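Side-chain contacts in R.MvaI (Kocuria varians, PDB 2OA9), which cleaves double-stranded DNA as a monomeric restriction endonuclease that recognises its target sequence asymmetrically, probably with metal ions at a PD-(D/E)XK active site: residues A[44-49]-A[53-58]; A[75-78]-A[83-86]. All coordinates share one frame; numbering follows the deposited sequence.

Interaction 1: residues A[44-49]-A[53-58]; sequences KEEDNL and DFHDIE. With CD (cadmium ion), chain I; CD (cadmium ion), chain J.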
loop_
_atom_site.group_PDB
_atom_site.type_symbol
_atom_site.label_atom_id
_atom_site.label_comp_id
_atom_site.label_asym_id
_atom_site.label_seq_id
_atom_site.Cartn_x
_atom_site.Cartn_y
_atom_site.Cartn_z
ATOM N N LYS A 44 -8.826 -15.492 -19.085
ATOM C CA LYS A 44 -9.694 -15.942 -20.176
ATOM C C LYS A 44 -10.634 -14.862 -20.694
ATOM O O LYS A 44 -10.940 -14.825 -21.871
ATOM C CB LYS A 44 -10.535 -17.153 -19.759
ATOM C CG LYS A 44 -9.754 -18.423 -19.604
ATOM C CD LYS A 44 -10.569 -19.507 -18.890
ATOM N N GLU A 45 -11.101 -13.976 -19.820
ATOM C CA GLU A 45 -11.860 -12.816 -20.277
ATOM C C GLU A 45 -11.140 -11.806 -21.180
ATOM O O GLU A 45 -11.787 -11.100 -21.961
ATOM C CB GLU A 45 -12.453 -12.060 -19.086
ATOM C CG GLU A 45 -13.619 -12.751 -18.407
ATOM C CD GLU A 45 -14.743 -13.086 -19.381
ATOM O OE1 GLU A 45 -14.968 -14.289 -19.609
ATOM O OE2 GLU A 45 -15.361 -12.170 -19.973
ATOM N N GLU A 46 -9.824 -11.676 -21.086
ATOM C CA GLU A 46 -9.100 -10.826 -22.061
ATOM C C GLU A 46 -9.447 -11.186 -23.503
ATOM O O GLU A 46 -9.780 -10.322 -24.307
ATOM C CB GLU A 46 -7.583 -10.942 -21.889
ATOM C CG GLU A 46 -7.038 -10.306 -20.623
ATOM C CD GLU A 46 -5.569 -10.639 -20.384
ATOM O OE1 GLU A 46 -4.932 -11.275 -21.281
ATOM O OE2 GLU A 46 -5.041 -10.274 -19.301
ATOM N N ASP A 47 -9.369 -12.477 -23.825
ATOM C CA ASP A 47 -9.683 -12.966 -25.167
ATOM C C ASP A 47 -11.155 -12.776 -25.524
ATOM O O ASP A 47 -11.483 -12.304 -26.620
ATOM C CB ASP A 47 -9.320 -14.459 -25.279
ATOM N N ASN A 48 -12.045 -13.138 -24.595
ATOM C CA ASN A 48 -13.481 -13.046 -24.838
ATOM C C ASN A 48 -13.994 -11.636 -25.033
ATOM O O ASN A 48 -15.049 -11.448 -25.650
ATOM C CB ASN A 48 -14.263 -13.666 -23.681
ATOM C CG ASN A 48 -14.295 -15.150 -23.742
ATOM O OD1 ASN A 48 -14.330 -15.724 -24.825
ATOM N ND2 ASN A 48 -14.295 -15.796 -22.571
ATOM N N LEU A 49 -13.269 -10.659 -24.485
ATOM C CA LEU A 49 -13.622 -9.254 -24.605
ATOM C C LEU A 49 -12.702 -8.502 -25.547
ATOM O O LEU A 49 -12.923 -7.309 -25.800
ATOM C CB LEU A 49 -13.573 -8.594 -23.226
ATOM C CG LEU A 49 -14.534 -9.203 -22.230
ATOM C CD1 LEU A 49 -14.313 -8.574 -20.870
ATOM C CD2 LEU A 49 -15.960 -8.973 -22.705
ATOM N N ASP A 53 -4.466 -6.215 -21.443
ATOM C CA ASP A 53 -4.175 -7.137 -20.381
ATOM C C ASP A 53 -4.667 -6.601 -19.062
ATOM O O ASP A 53 -4.528 -5.416 -18.780
ATOM C CB ASP A 53 -2.677 -7.426 -20.329
ATOM C CG ASP A 53 -2.225 -8.215 -21.520
ATOM O OD1 ASP A 53 -3.044 -8.987 -22.074
ATOM O OD2 ASP A 53 -1.074 -8.124 -22.006
ATOM N N PHE A 54 -5.273 -7.493 -18.291
ATOM C CA PHE A 54 -5.694 -7.216 -16.932
ATOM C C PHE A 54 -4.604 -7.784 -16.041
ATOM O O PHE A 54 -4.832 -8.695 -15.259
ATOM C CB PHE A 54 -7.016 -7.918 -16.619
ATOM C CG PHE A 54 -8.174 -7.531 -17.535
ATOM C CD1 PHE A 54 -8.958 -8.516 -18.122
ATOM C CD2 PHE A 54 -8.511 -6.214 -17.737
ATOM C CE1 PHE A 54 -10.040 -8.184 -18.935
ATOM C CE2 PHE A 54 -9.585 -5.876 -18.569
ATOM C CZ PHE A 54 -10.352 -6.852 -19.150
ATOM N N HIS A 55 -3.399 -7.260 -16.183
ATOM C CA HIS A 55 -2.281 -7.770 -15.414
ATOM C C HIS A 55 -2.035 -6.847 -14.233
ATOM O O HIS A 55 -2.525 -5.703 -14.197
ATOM C CB HIS A 55 -1.029 -7.872 -16.299
ATOM C CG HIS A 55 -1.119 -8.934 -17.352
ATOM N ND1 HIS A 55 -0.081 -9.203 -18.215
ATOM C CD2 HIS A 55 -2.124 -9.775 -17.698
ATOM C CE1 HIS A 55 -0.436 -10.179 -19.034
ATOM N NE2 HIS A 55 -1.671 -10.544 -18.740
ATOM N N ASP A 56 -1.303 -7.361 -13.251
ATOM C CA ASP A 56 -0.908 -6.570 -12.087
ATOM C C ASP A 56 -2.125 -6.027 -11.342
ATOM O O ASP A 56 -2.110 -4.917 -10.813
ATOM C CB ASP A 56 0.039 -5.430 -12.478
ATOM N N ILE A 57 -3.186 -6.827 -11.328
ATOM C CA ILE A 57 -4.309 -6.597 -10.424
ATOM C C ILE A 57 -4.172 -7.618 -9.310
ATOM O O ILE A 57 -4.249 -8.831 -9.561
ATOM C CB ILE A 57 -5.635 -6.782 -11.156
ATOM C CG1 ILE A 57 -5.713 -5.800 -12.331
ATOM C CG2 ILE A 57 -6.823 -6.588 -10.184
ATOM C CD1 ILE A 57 -6.947 -5.989 -13.229
ATOM N N GLU A 58 -3.959 -7.152 -8.088
ATOM C CA GLU A 58 -3.860 -8.080 -6.986
ATOM C C GLU A 58 -5.262 -8.585 -6.628
ATOM O O GLU A 58 -6.232 -7.814 -6.593
ATOM C CB GLU A 58 -3.192 -7.435 -5.780
ATOM C CG GLU A 58 -1.677 -7.279 -5.953
ATOM C CD GLU A 58 -0.906 -7.612 -4.693
ATOM O OE1 GLU A 58 0.348 -7.563 -4.726
ATOM O OE2 GLU A 58 -1.553 -7.919 -3.662
HETATM CD CD CD I . -3.005 -11.670 -20.142
HETATM CD CD CD J . -1.394 -9.928 -23.420
HETATM O O HOH W 1 -1.444 -11.534 -21.798
#
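Asp53 turns its carboxylate back to that of Glu46 on helix 33-49. Glu46 OE1 and Asp53 OD1 lie 3.1 Å apart without a hydrogen bond; each binds a cadmium, which probably offsets their repulsion. One cadmium is chelated by Glu46, the other is held by both oxygens of Asp53, with Asp53 OD1 at 2.3 Å from its ion. A single water bridges the two metals, and the carboxylate planes are turned 35° apart.

Next comes Phe54, which grips Glu46 at two levels. Its backbone N donates to Glu46 OE2 over 3.0 Å, fairly straight at 158° but arriving from above the carboxylate plane. The same Glu46 OE2 also binds the first cadmium, 2.6 Å away, so one oxygen serves both the metal and the amide. The ring meanwhile runs back along the glutamate chain, and Phe54 CD1 lies 3.6 Å from Glu46 CG. Extended beyond CG (chi2 171°), Glu46 passes the ring and carries its carboxylate on to the metal. Ala14 of helix 6-19 also touches the phenyl ring.

Asp53 belongs to the calcium site seen in this protein, together with Glu58 and Ile59, consistent with the Asp and Glu of a PD-(D/E)XK nuclease motif; here the aspartate holds cadmium instead, while Glu58 stands on strand 58-61 well away from the helix.

His55 supplies the last ligand from this loop. Its NE2 reaches the ion chelated by Glu46 at 2.2 Å, and Glu43, about one turn back on the helix, completes the protein ligands. Asp53 CB sits over the centre of the His55 imidazole, 3.5 Å above its plane, and backs that face of the ring.

Interaction 2: residues A[75-78]-A[83-86]; sequences KSPT and ANTM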
loop_
_atom_site.group_PDB
_atom_site.type_symbol
_atom_site.label_atom_id
_atom_site.label_comp_id
_atom_site.label_asym_id
_atom_site.label_seq_id
_atom_site.Cartn_x
_atom_site.Cartn_y
_atom_site.Cartn_z
ATOM N N LYS A 75 8.449 6.518 -1.199
ATOM C CA LYS A 75 8.815 7.876 -1.566
ATOM C C LYS A 75 9.520 8.555 -0.421
ATOM O O LYS A 75 8.978 8.618 0.699
ATOM C CB LYS A 75 7.592 8.702 -1.999
ATOM C CG LYS A 75 7.853 10.177 -2.392
ATOM C CD LYS A 75 8.582 10.272 -3.712
ATOM C CE LYS A 75 8.781 11.723 -4.079
ATOM N NZ LYS A 75 9.844 12.355 -3.247
ATOM N N SER A 76 10.701 9.079 -0.751
ATOM C CA SER A 76 11.502 9.878 0.160
ATOM C C SER A 76 10.910 11.254 0.410
ATOM O O SER A 76 10.184 11.773 -0.420
ATOM C CB SER A 76 12.925 10.029 -0.377
ATOM O OG SER A 76 13.646 8.820 -0.213
ATOM N N PRO A 77 11.212 11.854 1.556
ATOM C CA PRO A 77 10.724 13.207 1.834
ATOM C C PRO A 77 11.016 14.271 0.742
ATOM O O PRO A 77 12.036 14.245 0.018
ATOM C CB PRO A 77 11.400 13.551 3.167
ATOM C CG PRO A 77 11.605 12.283 3.810
ATOM C CD PRO A 77 11.974 11.336 2.688
ATOM N N THR A 78 10.065 15.152 0.568
ATOM C CA THR A 78 10.238 16.308 -0.321
ATOM C C THR A 78 11.354 17.220 0.211
ATOM O O THR A 78 12.140 17.769 -0.585
ATOM C CB THR A 78 8.933 17.104 -0.343
ATOM O OG1 THR A 78 7.896 16.302 -0.895
ATOM C CG2 THR A 78 8.999 18.350 -1.321
ATOM N N ALA A 83 17.123 14.586 3.296
ATOM C CA ALA A 83 16.429 14.290 4.539
ATOM C C ALA A 83 16.735 12.887 5.089
ATOM O O ALA A 83 16.929 12.746 6.286
ATOM C CB ALA A 83 14.963 14.427 4.362
ATOM N N ASN A 84 16.754 11.859 4.233
ATOM C CA ASN A 84 16.885 10.495 4.771
ATOM C C ASN A 84 18.261 10.252 5.382
ATOM O O ASN A 84 18.393 9.624 6.438
ATOM C CB ASN A 84 16.329 9.424 3.775
ATOM C CG ASN A 84 14.747 9.276 3.870
ATOM O OD1 ASN A 84 14.068 9.907 4.708
ATOM N ND2 ASN A 84 14.182 8.438 3.015
ATOM N N THR A 85 19.296 10.865 4.817
ATOM C CA THR A 85 20.624 10.863 5.397
ATOM C C THR A 85 20.697 11.586 6.736
ATOM O O THR A 85 21.294 11.107 7.684
ATOM C CB THR A 85 21.642 11.452 4.424
ATOM O OG1 THR A 85 21.611 10.690 3.193
ATOM C CG2 THR A 85 23.066 11.399 4.985
ATOM N N MET A 86 20.052 12.761 6.832
ATOM C CA MET A 86 20.004 13.438 8.132
ATOM C C MET A 86 19.321 12.588 9.181
ATOM O O MET A 86 19.760 12.491 10.321
ATOM C CB MET A 86 19.310 14.789 8.040
ATOM C CG MET A 86 19.293 15.578 9.337
ATOM S SD MET A 86 17.880 15.179 10.444
ATOM C CE MET A 86 16.608 15.861 9.462
#
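Ser76 and Pro77 run in an extended backbone past the first turn of helix 83-91, with the CA atoms of Pro77 and Ala83 6.4 Å apart and those of Ser76 and Asn84 slightly farther. This is a strand-loop-helix connection: the chain leaves strand 69-74, an outermost strand of the five-stranded antiparallel sheet, and returns as a helix whose first residues face the loop just traversed.

Pro77 makes most of the contact on the loop side. The CB–CG side of its ring lies against the methyl of Ala83, with Pro77 CB 3.9 Å from Ala83 CB, in a small apolar patch that Val148 and Trp150 of strand 143-151 extend from outside the pair. The other end of the ring, at CD, meets the amide of Asn84. The two side chains cross at about a right angle, and Asn84 OD1 comes 3.2 Å from Pro77 CD, a close polar approach to a ring carbon bonded to the proline nitrogen.

The nitrogen end of the same amide is turned toward Ser76, but Asn84 ND2 and Ser76 OG, 3.3 Å apart, are not hydrogen-bonded because the angle is poor. ND2 instead donates to Asp227 of strand 225-235, a bond consistent with this orientation of the buried amide, its oxygen beside the proline. Ser76 also touches Asp227 with its side chain, so loop and helix meet the same strand residue.

Within 75-78 itself, bends at chi2 (71°) and chi4 (74°) bring Lys75 NZ to Ser76 O, a hydrogen bond of 2.9 Å with the donor tilted 24° from the carbonyl plane.

Both contacts join a loop to a neighbouring helix only a few residues away in sequence, and both are partly buried, yet they use different elements on opposite sides of the chain's centre. Their nearest atoms are about 17 Å apart and do not touch. Interaction 1 links a helix to the loop that follows it and is dominated by metal coordination, including Asp53 of the calcium site, with one amide-to-carboxylate hydrogen bond and a phenyl ring against the glutamate chain. Interaction 2 links a loop to the start of the helix it leads into, away from any annotated site, through van der Waals contact and an amide bonded to a strand residue.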